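Local coordinates for peptidase M42 (Thaumarchaeota archaeon SCGC AB-539-E09, PDB 5DS0), which probably removes amino acids from the N-termini of peptides, as a dodecameric TET aminopeptidase of the M42 family with two cobalt ions at its active site, at residues I61-H66 with L234-D239; G184-M189 with N338-V343. One frame throughout, in Å; residues are numbered along the deposited sequence.

Both contacts lie buried in the catalytic domain, with centres about 9 Å apart, and they touch. Contact 1 joins two neighbouring parallel strands of the central mixed sheet; contact 2 packs two helices, 179-197 and 333-349, that lie over the same face of that sheet. Leu188 of the helix in contact 2 rests on the strands of contact 1, and Leu236 of contact 1 meets Val187 and Val343 of contact 2. The chemistry divides accordingly: backbone hydrogen bonds and a shared cobalt ion tie the strands, where their C-terminal parts supply His66 and Glu237 to the metal centre, whereas the helices meet through aliphatic and aromatic carbon alone, farther from the metals.

Contact 1 (I61-H66 with L234-D239); sequences ILMAGH and LVLEVD. With CO (cobalt (II) ion), chain T.
One cobalt (II) ion bridges two adjacent strands near their C-terminal parts: His66 binds it through NE2 at 2.1 Å, and Glu237 through both carboxylate oxygens, OE2 at 2.2 Å and OE1 at 2.5 Å. Glu237 OE2 lies in the imidazole plane at the ring edge, yet the carboxylate is turned 55° from that plane; the metal accounts for the closeness of the two ligands. His66 reaches it with CG placed between the backbone N and the carbonyl carbon (chi1 68°), while its ND1 is hydrogen-bonded to Asp68 O. Val238 N donates to the anti lone pair of Glu237 OE1.

Behind the site the strands run parallel. Leu62 O accepts from Leu234 N at 2.8 Å, Leu234 O from Ala64 N at 3.2 Å, and Ala64 O from Leu236 N at 2.9 Å. On the face carrying Met63 and Leu234, CG of Met63 meets CB of Leu234 at 4.2 Å, and the nearly extended chi2 (-163°) carries SE to 4.3 Å from Leu236 CD1.

Asp180 and Glu214 complete the site; Asp180 also serves the second cobalt. Two-oxygen binding and the bonds to Val238 N and Asp68 O probably fix both ligands' rotation, consistent with a cocatalytic M42 centre.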
loop_
_atom_site.group_PDB
_atom_site.type_symbol
_atom_site.label_atom_id
_atom_site.label_comp_id
_atom_site.label_asym_id
_atom_site.label_seq_id
_atom_site.Cartn_x
_atom_site.Cartn_y
_atom_site.Cartn_z
ATOM N N ILE C 61 15.606 36.878 42.490
ATOM C CA ILE C 61 16.075 36.138 41.320
ATOM C C ILE C 61 15.890 34.648 41.573
ATOM O O ILE C 61 16.431 34.110 42.530
ATOM C CB ILE C 61 17.588 36.319 41.039
ATOM C CG1 ILE C 61 18.064 37.754 41.247
ATOM C CG2 ILE C 61 17.913 35.874 39.633
ATOM C CD1 ILE C 61 17.364 38.778 40.405
ATOM N N LEU C 62 15.151 33.980 40.702
ATOM C CA LEU C 62 15.007 32.536 40.791
ATOM C C LEU C 62 15.873 31.874 39.729
ATOM O O LEU C 62 15.677 32.127 38.537
ATOM C CB LEU C 62 13.544 32.133 40.607
ATOM C CG LEU C 62 13.246 30.634 40.530
ATOM C CD1 LEU C 62 13.862 29.870 41.684
ATOM C CD2 LEU C 62 11.749 30.395 40.502
HETATM N N MSE C 63 16.824 31.052 40.160
HETATM C CA MSE C 63 17.541 30.175 39.259
HETATM C C MSE C 63 17.064 28.783 39.489
HETATM O O MSE C 63 16.989 28.337 40.627
HETATM C CB MSE C 63 19.016 30.160 39.539
HETATM C CG MSE C 63 19.686 31.471 39.182
HETATM SE SE MSE C 63 21.624 31.112 39.077
HETATM C CE MSE C 63 22.037 30.999 41.001
ATOM N N ALA C 64 16.754 28.058 38.425
ATOM C CA ALA C 64 16.200 26.725 38.571
ATOM C C ALA C 64 16.861 25.736 37.640
ATOM O O ALA C 64 17.073 26.036 36.468
ATOM C CB ALA C 64 14.709 26.752 38.305
ATOM N N GLY C 65 17.193 24.564 38.176
ATOM C CA GLY C 65 17.640 23.423 37.370
ATOM C C GLY C 65 17.050 22.152 37.940
ATOM O O GLY C 65 17.166 21.907 39.131
ATOM N N HIS C 66 16.385 21.355 37.117
ATOM C CA HIS C 66 15.671 20.197 37.648
ATOM C C HIS C 66 16.613 19.032 37.905
ATOM O O HIS C 66 17.482 18.739 37.090
ATOM C CB HIS C 66 14.475 19.792 36.759
ATOM C CG HIS C 66 14.844 19.252 35.411
ATOM N ND1 HIS C 66 15.085 17.915 35.185
ATOM C CD2 HIS C 66 14.953 19.861 34.207
ATOM C CE1 HIS C 66 15.353 17.725 33.904
ATOM N NE2 HIS C 66 15.286 18.892 33.289
ATOM N N LEU C 234 16.068 32.910 35.918
ATOM C CA LEU C 234 17.066 32.337 35.024
ATOM C C LEU C 234 16.965 30.831 35.120
ATOM O O LEU C 234 17.345 30.249 36.120
ATOM C CB LEU C 234 18.463 32.751 35.428
ATOM C CG LEU C 234 18.737 34.238 35.579
ATOM C CD1 LEU C 234 20.181 34.439 36.024
ATOM C CD2 LEU C 234 18.461 34.985 34.283
ATOM N N VAL C 235 16.417 30.194 34.099
ATOM C CA VAL C 235 16.302 28.757 34.107
ATOM C C VAL C 235 17.491 28.161 33.393
ATOM O O VAL C 235 17.847 28.585 32.296
ATOM C CB VAL C 235 15.007 28.315 33.441
ATOM C CG1 VAL C 235 14.993 26.813 33.256
ATOM C CG2 VAL C 235 13.835 28.752 34.288
ATOM N N LEU C 236 18.115 27.183 34.035
ATOM C CA LEU C 236 19.287 26.511 33.482
ATOM C C LEU C 236 18.892 25.141 33.018
ATOM O O LEU C 236 18.292 24.386 33.766
ATOM C CB LEU C 236 20.361 26.396 34.536
ATOM C CG LEU C 236 20.806 27.779 34.982
ATOM C CD1 LEU C 236 21.369 27.813 36.394
ATOM C CD2 LEU C 236 21.819 28.301 34.002
ATOM N N GLU C 237 19.187 24.841 31.768
ATOM C CA GLU C 237 18.781 23.591 31.151
ATOM C C GLU C 237 19.911 23.109 30.253
ATOM O O GLU C 237 20.956 23.752 30.153
ATOM C CB GLU C 237 17.511 23.778 30.316
ATOM C CG GLU C 237 16.217 23.250 30.925
ATOM C CD GLU C 237 16.105 21.726 31.106
ATOM O OE1 GLU C 237 17.005 20.957 30.742
ATOM O OE2 GLU C 237 15.046 21.299 31.605
ATOM N N VAL C 238 19.685 21.970 29.615
ATOM C CA VAL C 238 20.552 21.503 28.578
ATOM C C VAL C 238 19.935 21.892 27.240
ATOM O O VAL C 238 18.756 22.172 27.154
ATOM C CB VAL C 238 20.742 19.982 28.647
ATOM C CG1 VAL C 238 21.486 19.609 29.905
ATOM C CG2 VAL C 238 19.411 19.261 28.572
ATOM N N ASP C 239 20.765 21.929 26.209
ATOM C CA ASP C 239 20.322 22.176 24.850
ATOM C C ASP C 239 20.717 20.951 24.063
ATOM O O ASP C 239 21.774 20.356 24.323
ATOM C CB ASP C 239 21.037 23.407 24.273
ATOM C CG ASP C 239 20.101 24.342 23.514
ATOM O OD1 ASP C 239 19.205 23.848 22.781
ATOM O OD2 ASP C 239 20.282 25.582 23.644
HETATM CO CO CO T . 15.391 19.155 31.219
#

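Contact 2 (G184-M189 with N338-V343); sequences GAFVLM and NAIRLV
With chi1 at 169°, Val187 sets CG1 anti to its backbone N and beside its carbonyl carbon, turning this methyl to touch both Ile340 and Val343. Ile340 instead holds CG1 anti to its own carbonyl carbon (chi1 -67°), and its extended chain carries CD1 on to the Phe186 ring. The Val187 and Ile340 side chains lie alongside each other, pointing opposite ways, with Val187 CG1 3.8 Å from Ile340 CG1. The same Val187 methyl comes 3.9 Å from Val343 CG2, one helical turn beyond Ala339, and the two valines meet at a slant. The other branch, Val187 CG2, faces the methyl of Ala339, with 4.3 Å between CG2 and Ala339 CB.

These are two helices of the M42 catalytic domain, 179-197 and 333-349, packed side by side against the central sheet. Their short axes come within 9.2 Å and are inclined at 48°, with the closest CA pair, Val187 and Ile340, at 5.4 Å. On the sheet side of the helices, Leu236 of strand 232-240 touches both Val187 and Val343, adding an aliphatic group on that side.

Farther from the sheet, Ile340 CD1 comes obliquely to the Phe186 ring, nearest CE2 at 4.2 Å. Leu9 and Met10 of helix 2-15 also pack on this phenylalanine, so a third helix joins the hydrophobic layer. Ile340 in turn touches Glu190 and Arg194, and Val343 touches Ala191, extending the contact along helix 179-197 toward its C-terminal end.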
loop_
_atom_site.group_PDB
_atom_site.type_symbol
_atom_site.label_atom_id
_atom_site.label_comp_id
_atom_site.label_asym_id
_atom_site.label_seq_id
_atom_site.Cartn_x
_atom_site.Cartn_y
_atom_site.Cartn_z
ATOM N N GLY C 184 22.540 21.742 35.208
ATOM C CA GLY C 184 21.945 23.046 35.519
ATOM C C GLY C 184 21.914 23.318 37.017
ATOM O O GLY C 184 22.208 24.429 37.462
ATOM N N ALA C 185 21.578 22.298 37.797
ATOM C CA ALA C 185 21.620 22.395 39.249
ATOM C C ALA C 185 23.049 22.613 39.712
ATOM O O ALA C 185 23.303 23.395 40.617
ATOM C CB ALA C 185 21.076 21.130 39.868
ATOM N N PHE C 186 23.988 21.930 39.067
ATOM C CA PHE C 186 25.400 22.090 39.372
ATOM C C PHE C 186 25.850 23.528 39.180
ATOM O O PHE C 186 26.557 24.071 40.017
ATOM C CB PHE C 186 26.235 21.163 38.489
ATOM C CG PHE C 186 27.719 21.327 38.660
ATOM C CD1 PHE C 186 28.395 20.624 39.642
ATOM C CD2 PHE C 186 28.436 22.154 37.810
ATOM C CE1 PHE C 186 29.757 20.757 39.789
ATOM C CE2 PHE C 186 29.800 22.290 37.943
ATOM C CZ PHE C 186 30.463 21.591 38.934
ATOM N N VAL C 187 25.437 24.135 38.073
ATOM C CA VAL C 187 25.798 25.511 37.777
ATOM C C VAL C 187 25.278 26.475 38.829
ATOM O O VAL C 187 26.022 27.308 39.320
ATOM C CB VAL C 187 25.248 25.939 36.416
ATOM C CG1 VAL C 187 25.375 27.445 36.221
ATOM C CG2 VAL C 187 25.999 25.225 35.309
ATOM N N LEU C 188 24.001 26.381 39.174
ATOM C CA LEU C 188 23.437 27.337 40.116
ATOM C C LEU C 188 24.033 27.174 41.510
ATOM O O LEU C 188 24.266 28.159 42.210
ATOM C CB LEU C 188 21.913 27.259 40.157
ATOM C CG LEU C 188 21.229 25.983 40.648
ATOM C CD1 LEU C 188 20.941 25.993 42.145
ATOM C CD2 LEU C 188 19.927 25.794 39.882
HETATM N N MSE C 189 24.301 25.938 41.900
HETATM C CA MSE C 189 24.969 25.676 43.174
HETATM C C MSE C 189 26.373 26.227 43.200
HETATM O O MSE C 189 26.795 26.796 44.199
HETATM C CB MSE C 189 25.011 24.178 43.435
HETATM C CG MSE C 189 23.651 23.721 43.929
HETATM SE SE MSE C 189 23.765 21.853 44.519
HETATM C CE MSE C 189 23.909 20.938 42.780
ATOM N N ASN C 338 31.760 28.465 31.758
ATOM C CA ASN C 338 31.291 29.730 31.220
ATOM C C ASN C 338 29.860 30.038 31.609
ATOM O O ASN C 338 29.500 31.204 31.758
ATOM C CB ASN C 338 31.439 29.763 29.699
ATOM C CG ASN C 338 32.824 30.176 29.258
ATOM O OD1 ASN C 338 33.500 30.952 29.934
ATOM N ND2 ASN C 338 33.238 29.696 28.102
ATOM N N ALA C 339 29.034 29.011 31.737
ATOM C CA ALA C 339 27.669 29.226 32.201
ATOM C C ALA C 339 27.678 29.732 33.626
ATOM O O ALA C 339 26.910 30.617 33.984
ATOM C CB ALA C 339 26.868 27.942 32.106
ATOM N N ILE C 340 28.575 29.183 34.442
ATOM C CA ILE C 340 28.718 29.645 35.816
ATOM C C ILE C 340 29.176 31.107 35.830
ATOM O O ILE C 340 28.586 31.939 36.519
ATOM C CB ILE C 340 29.695 28.786 36.632
ATOM C CG1 ILE C 340 29.129 27.389 36.840
ATOM C CG2 ILE C 340 29.943 29.448 37.978
ATOM C CD1 ILE C 340 30.168 26.404 37.323
ATOM N N ARG C 341 30.214 31.423 35.056
ATOM C CA ARG C 341 30.685 32.803 34.947
ATOM C C ARG C 341 29.547 33.733 34.539
ATOM O O ARG C 341 29.346 34.783 35.141
ATOM C CB ARG C 341 31.807 32.920 33.929
ATOM C CG ARG C 341 33.141 32.398 34.401
ATOM C CD ARG C 341 34.203 32.608 33.335
ATOM N NE ARG C 341 35.275 31.602 33.405
ATOM C CZ ARG C 341 36.494 31.787 33.946
ATOM N NH1 ARG C 341 37.390 30.794 33.916
ATOM N NH2 ARG C 341 36.814 32.927 34.568
ATOM N N LEU C 342 28.800 33.334 33.523
ATOM C CA LEU C 342 27.746 34.175 32.990
ATOM C C LEU C 342 26.658 34.480 34.024
ATOM O O LEU C 342 26.245 35.634 34.151
ATOM C CB LEU C 342 27.112 33.519 31.763
ATOM C CG LEU C 342 25.943 34.276 31.134
ATOM C CD1 LEU C 342 26.366 35.663 30.682
ATOM C CD2 LEU C 342 25.366 33.484 29.972
ATOM N N VAL C 343 26.204 33.455 34.743
ATOM C CA VAL C 343 25.115 33.631 35.715
ATOM C C VAL C 343 25.557 34.591 36.826
ATOM O O VAL C 343 24.778 35.438 37.250
ATOM C CB VAL C 343 24.513 32.310 36.336
ATOM C CG1 VAL C 343 23.575 31.606 35.364
ATOM C CG2 VAL C 343 25.569 31.332 36.803
#